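Side-chain contacts in hypothetical protein PH1789 (PDB 1WR2), which is of unknown function but contains a domain of the ATP-grasp family: residues 24-29 and 34-39; 215-220 and 226-231. All blocks are in the same frame, centred on the assembly; numbering follows the deposited sequence.

Interaction 1. Residues 24-29 and 34-39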
loop_
_atom_site.group_PDB
_atom_site.type_symbol
_atom_site.label_atom_id
_atom_site.label_comp_id
_atom_site.label_asym_id
_atom_site.label_seq_id
_atom_site.Cartn_x
_atom_site.Cartn_y
_atom_site.Cartn_z
ATOM N N GLU A 24 -6.915 1.378 -6.436
ATOM C CA GLU A 24 -6.436 1.062 -7.792
ATOM C C GLU A 24 -5.046 0.447 -7.721
ATOM O O GLU A 24 -4.734 -0.490 -8.451
ATOM C CB GLU A 24 -6.371 2.321 -8.661
ATOM C CG GLU A 24 -7.700 3.020 -8.830
ATOM C CD GLU A 24 -7.560 4.379 -9.486
ATOM O OE1 GLU A 24 -6.584 5.090 -9.168
ATOM O OE2 GLU A 24 -8.430 4.737 -10.305
ATOM N N ALA A 25 -4.204 1.003 -6.855
ATOM C CA ALA A 25 -2.848 0.490 -6.671
ATOM C C ALA A 25 -2.933 -0.960 -6.195
ATOM O O ALA A 25 -2.278 -1.848 -6.748
ATOM C CB ALA A 25 -2.105 1.338 -5.638
ATOM N N LYS A 26 -3.752 -1.201 -5.178
ATOM C CA LYS A 26 -3.899 -2.546 -4.632
ATOM C C LYS A 26 -4.412 -3.577 -5.630
ATOM O O LYS A 26 -4.098 -4.763 -5.516
ATOM C CB LYS A 26 -4.770 -2.508 -3.384
ATOM C CG LYS A 26 -4.038 -1.896 -2.203
ATOM C CD LYS A 26 -4.952 -1.741 -1.012
ATOM C CE LYS A 26 -4.195 -1.261 0.212
ATOM N NZ LYS A 26 -5.150 -1.059 1.347
ATOM N N GLN A 27 -5.197 -3.135 -6.603
ATOM C CA GLN A 27 -5.682 -4.036 -7.638
ATOM C C GLN A 27 -4.456 -4.503 -8.424
ATOM O O GLN A 27 -4.354 -5.665 -8.801
ATOM C CB GLN A 27 -6.653 -3.311 -8.570
ATOM C CG GLN A 27 -8.064 -3.161 -8.010
ATOM C CD GLN A 27 -8.944 -2.294 -8.893
ATOM O OE1 GLN A 27 -8.892 -1.063 -8.827
ATOM N NE2 GLN A 27 -9.741 -2.931 -9.741
ATOM N N VAL A 28 -3.524 -3.586 -8.674
ATOM C CA VAL A 28 -2.310 -3.945 -9.397
ATOM C C VAL A 28 -1.518 -4.948 -8.558
ATOM O O VAL A 28 -1.024 -5.958 -9.067
ATOM C CB VAL A 28 -1.431 -2.709 -9.664
ATOM C CG1 VAL A 28 -0.112 -3.133 -10.296
ATOM C CG2 VAL A 28 -2.167 -1.740 -10.576
ATOM N N LEU A 29 -1.418 -4.673 -7.263
ATOM C CA LEU A 29 -0.687 -5.540 -6.358
ATOM C C LEU A 29 -1.294 -6.939 -6.294
ATOM O O LEU A 29 -0.573 -7.932 -6.405
ATOM C CB LEU A 29 -0.625 -4.915 -4.961
ATOM C CG LEU A 29 0.020 -3.517 -4.889
ATOM C CD1 LEU A 29 0.123 -3.076 -3.433
ATOM C CD2 LEU A 29 1.401 -3.540 -5.511
ATOM N N LEU A 34 0.403 -10.391 -4.408
ATOM C CA LEU A 34 0.907 -9.775 -3.182
ATOM C C LEU A 34 -0.167 -9.851 -2.099
ATOM O O LEU A 34 -1.354 -9.843 -2.402
ATOM C CB LEU A 34 1.298 -8.318 -3.454
ATOM C CG LEU A 34 2.648 -8.177 -4.158
ATOM C CD1 LEU A 34 2.779 -6.821 -4.829
ATOM C CD2 LEU A 34 3.748 -8.387 -3.113
ATOM N N PRO A 35 0.240 -9.913 -0.819
ATOM C CA PRO A 35 -0.705 -10.001 0.298
ATOM C C PRO A 35 -1.514 -8.754 0.632
ATOM O O PRO A 35 -1.129 -7.970 1.493
ATOM C CB PRO A 35 0.180 -10.424 1.456
ATOM C CG PRO A 35 1.438 -9.659 1.170
ATOM C CD PRO A 35 1.628 -9.905 -0.322
ATOM N N VAL A 36 -2.635 -8.583 -0.052
ATOM C CA VAL A 36 -3.528 -7.457 0.191
ATOM C C VAL A 36 -4.840 -8.046 0.699
ATOM O O VAL A 36 -5.484 -8.822 -0.004
ATOM C CB VAL A 36 -3.826 -6.681 -1.102
ATOM C CG1 VAL A 36 -4.835 -5.574 -0.817
ATOM C CG2 VAL A 36 -2.535 -6.118 -1.686
ATOM N N PRO A 37 -5.260 -7.679 1.919
ATOM C CA PRO A 37 -6.506 -8.198 2.492
ATOM C C PRO A 37 -7.759 -7.675 1.795
ATOM O O PRO A 37 -7.718 -6.665 1.085
ATOM C CB PRO A 37 -6.414 -7.756 3.950
ATOM C CG PRO A 37 -5.723 -6.428 3.833
ATOM C CD PRO A 37 -4.621 -6.718 2.836
ATOM N N GLU A 38 -8.875 -8.369 2.001
ATOM C CA GLU A 38 -10.137 -7.976 1.387
ATOM C C GLU A 38 -10.578 -6.593 1.850
ATOM O O GLU A 38 -10.607 -6.313 3.049
ATOM C CB GLU A 38 -11.229 -8.993 1.731
ATOM C CG GLU A 38 -12.537 -8.803 0.972
ATOM C CD GLU A 38 -12.379 -9.006 -0.524
ATOM O OE1 GLU A 38 -11.660 -9.942 -0.926
ATOM O OE2 GLU A 38 -12.982 -8.239 -1.298
ATOM N N GLU A 39 -10.909 -5.735 0.886
ATOM C CA GLU A 39 -11.377 -4.374 1.148
ATOM C C GLU A 39 -12.438 -4.043 0.116
ATOM O O GLU A 39 -12.350 -4.477 -1.034
ATOM C CB GLU A 39 -10.237 -3.365 1.030
ATOM C CG GLU A 39 -9.161 -3.533 2.068
ATOM C CD GLU A 39 -7.933 -2.685 1.784
ATOM O OE1 GLU A 39 -7.040 -2.653 2.654
ATOM O OE2 GLU A 39 -7.860 -2.062 0.700
#
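L34 meets L29 twice. L34 N gives a weak hydrogen bond to L29 O, 3.3 Å long, near the end of helix 22-30. The L34 side chain runs back toward the helix and crosses that of L29 at a slant, with L34 CD1 3.6 Å from L29 CD2. Both leucines are buried. L200 of helix 187-203 touches L29, and M193 of the same helix touches L34. V36 comes next and splits its two methyls. V36 CG2 rests on L29 CB at 4.0 Å. V36 CG1 lies anti to the backbone N of V36 (chi1 176°) and reaches the K26 chain, 3.8 Å from K26 CD. E39 ends the run. Its carboxylate takes K26 NZ in a salt bridge. E39 OE1 is 2.8 Å from K26 NZ and uses its syn lone pair, while the OE2 bond to NZ is weak. The K26 chain is extended past CG, which carries NZ beyond V36 to this carboxylate. K26 is buried, and its NZ has a stronger partner in the carboxylate of E22 and also bonds to V228 O. The contact folds the loop after helix 22-30 back along that helix before the chain enters strand 40-42 of the ATP-grasp domain.

Interaction 2. Residues 215-220 and 226-231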
loop_
_atom_site.group_PDB
_atom_site.type_symbol
_atom_site.label_atom_id
_atom_site.label_comp_id
_atom_site.label_asym_id
_atom_site.label_seq_id
_atom_site.Cartn_x
_atom_site.Cartn_y
_atom_site.Cartn_z
ATOM N N PRO A 215 2.055 1.350 4.810
ATOM C CA PRO A 215 2.894 0.343 5.469
ATOM C C PRO A 215 2.607 -1.102 5.119
ATOM O O PRO A 215 1.614 -1.422 4.468
ATOM C CB PRO A 215 2.664 0.623 6.953
ATOM C CG PRO A 215 1.241 1.053 6.987
ATOM C CD PRO A 215 1.076 1.923 5.755
ATOM N N VAL A 216 3.517 -1.967 5.548
ATOM C CA VAL A 216 3.393 -3.408 5.368
ATOM C C VAL A 216 3.649 -3.969 6.764
ATOM O O VAL A 216 4.596 -3.552 7.428
ATOM C CB VAL A 216 4.478 -3.988 4.436
ATOM C CG1 VAL A 216 4.436 -5.517 4.494
ATOM C CG2 VAL A 216 4.267 -3.510 3.009
ATOM N N PHE A 217 2.804 -4.884 7.225
ATOM C CA PHE A 217 3.018 -5.472 8.541
ATOM C C PHE A 217 3.578 -6.870 8.330
ATOM O O PHE A 217 3.043 -7.644 7.531
ATOM C CB PHE A 217 1.708 -5.581 9.344
ATOM C CG PHE A 217 1.126 -4.259 9.782
ATOM C CD1 PHE A 217 1.935 -3.149 9.989
ATOM C CD2 PHE A 217 -0.237 -4.143 10.033
ATOM C CE1 PHE A 217 1.400 -1.948 10.441
ATOM C CE2 PHE A 217 -0.779 -2.947 10.486
ATOM C CZ PHE A 217 0.041 -1.848 10.689
ATOM N N VAL A 218 4.656 -7.192 9.036
ATOM C CA VAL A 218 5.259 -8.515 8.926
ATOM C C VAL A 218 5.102 -9.253 10.246
ATOM O O VAL A 218 5.548 -8.787 11.294
ATOM C CB VAL A 218 6.757 -8.437 8.558
ATOM C CG1 VAL A 218 7.333 -9.842 8.431
ATOM C CG2 VAL A 218 6.931 -7.691 7.241
ATOM N N TYR A 219 4.454 -10.409 10.187
ATOM C CA TYR A 219 4.216 -11.209 11.375
ATOM C C TYR A 219 5.347 -12.196 11.625
ATOM O O TYR A 219 6.289 -12.288 10.839
ATOM C CB TYR A 219 2.878 -11.933 11.237
ATOM C CG TYR A 219 1.727 -10.984 10.972
ATOM C CD1 TYR A 219 1.429 -9.956 11.868
ATOM C CD2 TYR A 219 0.946 -11.103 9.821
ATOM C CE1 TYR A 219 0.379 -9.076 11.625
ATOM C CE2 TYR A 219 -0.105 -10.224 9.567
ATOM C CZ TYR A 219 -0.383 -9.219 10.472
ATOM O OH TYR A 219 -1.434 -8.368 10.242
ATOM N N ASN A 220 5.251 -12.937 12.723
ATOM C CA ASN A 220 6.295 -13.888 13.073
ATOM C C ASN A 220 6.466 -15.003 12.057
ATOM O O ASN A 220 5.651 -15.171 11.153
ATOM C CB ASN A 220 6.033 -14.460 14.464
ATOM C CG ASN A 220 5.834 -13.372 15.502
ATOM O OD1 ASN A 220 6.577 -12.388 15.535
ATOM N ND2 ASN A 220 4.833 -13.544 16.354
ATOM N N VAL A 226 1.220 -8.609 5.546
ATOM C CA VAL A 226 0.070 -7.965 4.927
ATOM C C VAL A 226 0.371 -6.511 4.547
ATOM O O VAL A 226 1.002 -5.775 5.304
ATOM C CB VAL A 226 -1.158 -8.018 5.872
ATOM C CG1 VAL A 226 -0.926 -7.149 7.096
ATOM C CG2 VAL A 226 -2.406 -7.598 5.129
ATOM N N ILE A 227 -0.071 -6.118 3.357
ATOM C CA ILE A 227 0.126 -4.759 2.852
ATOM C C ILE A 227 -1.026 -3.881 3.337
ATOM O O ILE A 227 -2.189 -4.168 3.063
ATOM C CB ILE A 227 0.155 -4.760 1.318
ATOM C CG1 ILE A 227 1.346 -5.591 0.830
ATOM C CG2 ILE A 227 0.216 -3.340 0.791
ATOM C CD1 ILE A 227 1.293 -5.929 -0.652
ATOM N N VAL A 228 -0.705 -2.810 4.051
ATOM C CA VAL A 228 -1.733 -1.932 4.587
ATOM C C VAL A 228 -2.135 -0.773 3.685
ATOM O O VAL A 228 -3.313 -0.412 3.612
ATOM C CB VAL A 228 -1.304 -1.401 5.968
ATOM C CG1 VAL A 228 -2.395 -0.522 6.564
ATOM C CG2 VAL A 228 -1.008 -2.581 6.886
ATOM N N ASP A 229 -1.168 -0.178 3.000
ATOM C CA ASP A 229 -1.459 0.932 2.095
ATOM C C ASP A 229 -0.436 0.831 0.973
ATOM O O ASP A 229 0.585 0.158 1.126
ATOM C CB ASP A 229 -1.301 2.272 2.820
ATOM C CG ASP A 229 -2.042 3.407 2.128
ATOM O OD1 ASP A 229 -2.235 3.344 0.898
ATOM O OD2 ASP A 229 -2.427 4.377 2.810
ATOM N N SER A 230 -0.703 1.493 -0.143
ATOM C CA SER A 230 0.203 1.464 -1.284
ATOM C C SER A 230 -0.062 2.636 -2.216
ATOM O O SER A 230 -1.189 3.128 -2.313
ATOM C CB SER A 230 0.033 0.160 -2.071
ATOM O OG SER A 230 0.822 0.153 -3.253
ATOM N N ARG A 231 0.985 3.087 -2.893
ATOM C CA ARG A 231 0.839 4.176 -3.840
ATOM C C ARG A 231 1.600 3.816 -5.105
ATOM O O ARG A 231 2.686 3.230 -5.049
ATOM C CB ARG A 231 1.369 5.493 -3.264
ATOM C CG ARG A 231 2.866 5.559 -3.110
ATOM C CD ARG A 231 3.305 6.995 -2.875
ATOM N NE ARG A 231 4.369 7.381 -3.798
ATOM C CZ ARG A 231 4.435 8.561 -4.409
ATOM N NH1 ARG A 231 3.492 9.474 -4.199
ATOM N NH2 ARG A 231 5.447 8.832 -5.225
#
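P215 O accepts a short bond from V228 N and a weak one from D229 N. V228 N bonds to P215 O at 2.7 Å, and the donor is tilted 21° from the carbonyl plane. V228 sits where strand 225-234 is interrupted, and together the two bonds join that break to P215, which follows a cis peptide bond. The P215 ring packs there too, with P215 CG 3.7 Å from V228 CB and CD near D229 CB. Beyond the break the segments form an antiparallel beta hairpin. F217 and V226 are its hydrogen-bonded pair: F217 N to V226 O is 2.8 Å and V226 N to F217 O is 2.9 Å. V216 and I227 are the non-hydrogen-bonded pair, with side chains side by side on the face opposite those of F217 and V226. The hairpin strands are neighbours in the six-stranded antiparallel sheet, where V216 also pairs with V122 of strand 120-129. V228 CG2 lies over one face of the F217 ring, 3.7 Å from the centroid, in a CH-pi contact. V226 CG1 stands between the backbone N and the carbonyl carbon (chi1 68°). From there V226 CG1 touches F217 CB and comes 3.4 Å from Y219 OH, a hydroxyl that is hydrogen-bonded to K117 O.

In the fold
After helix 3-14 and the short strand 19-20, the chain forms helix 22-30. Interaction 1 closes the short loop after it, folding residues 34-39 back before strand 40-42. Much later, interaction 2 closes the hairpin of strands 208-218 and 225-234. The two follow in series, neither nested nor crossed, with centres about 11 Å apart. They touch directly in space. P35 O and I227 N form a probable hydrogen bond, 2.8 Å long, which would join the loop to strand 225-234. P37 packs on V226, and L29 on S230. Together they tie helix 22-30 and the loop after it to strand 225-234, and through the hairpin to strand 208-218.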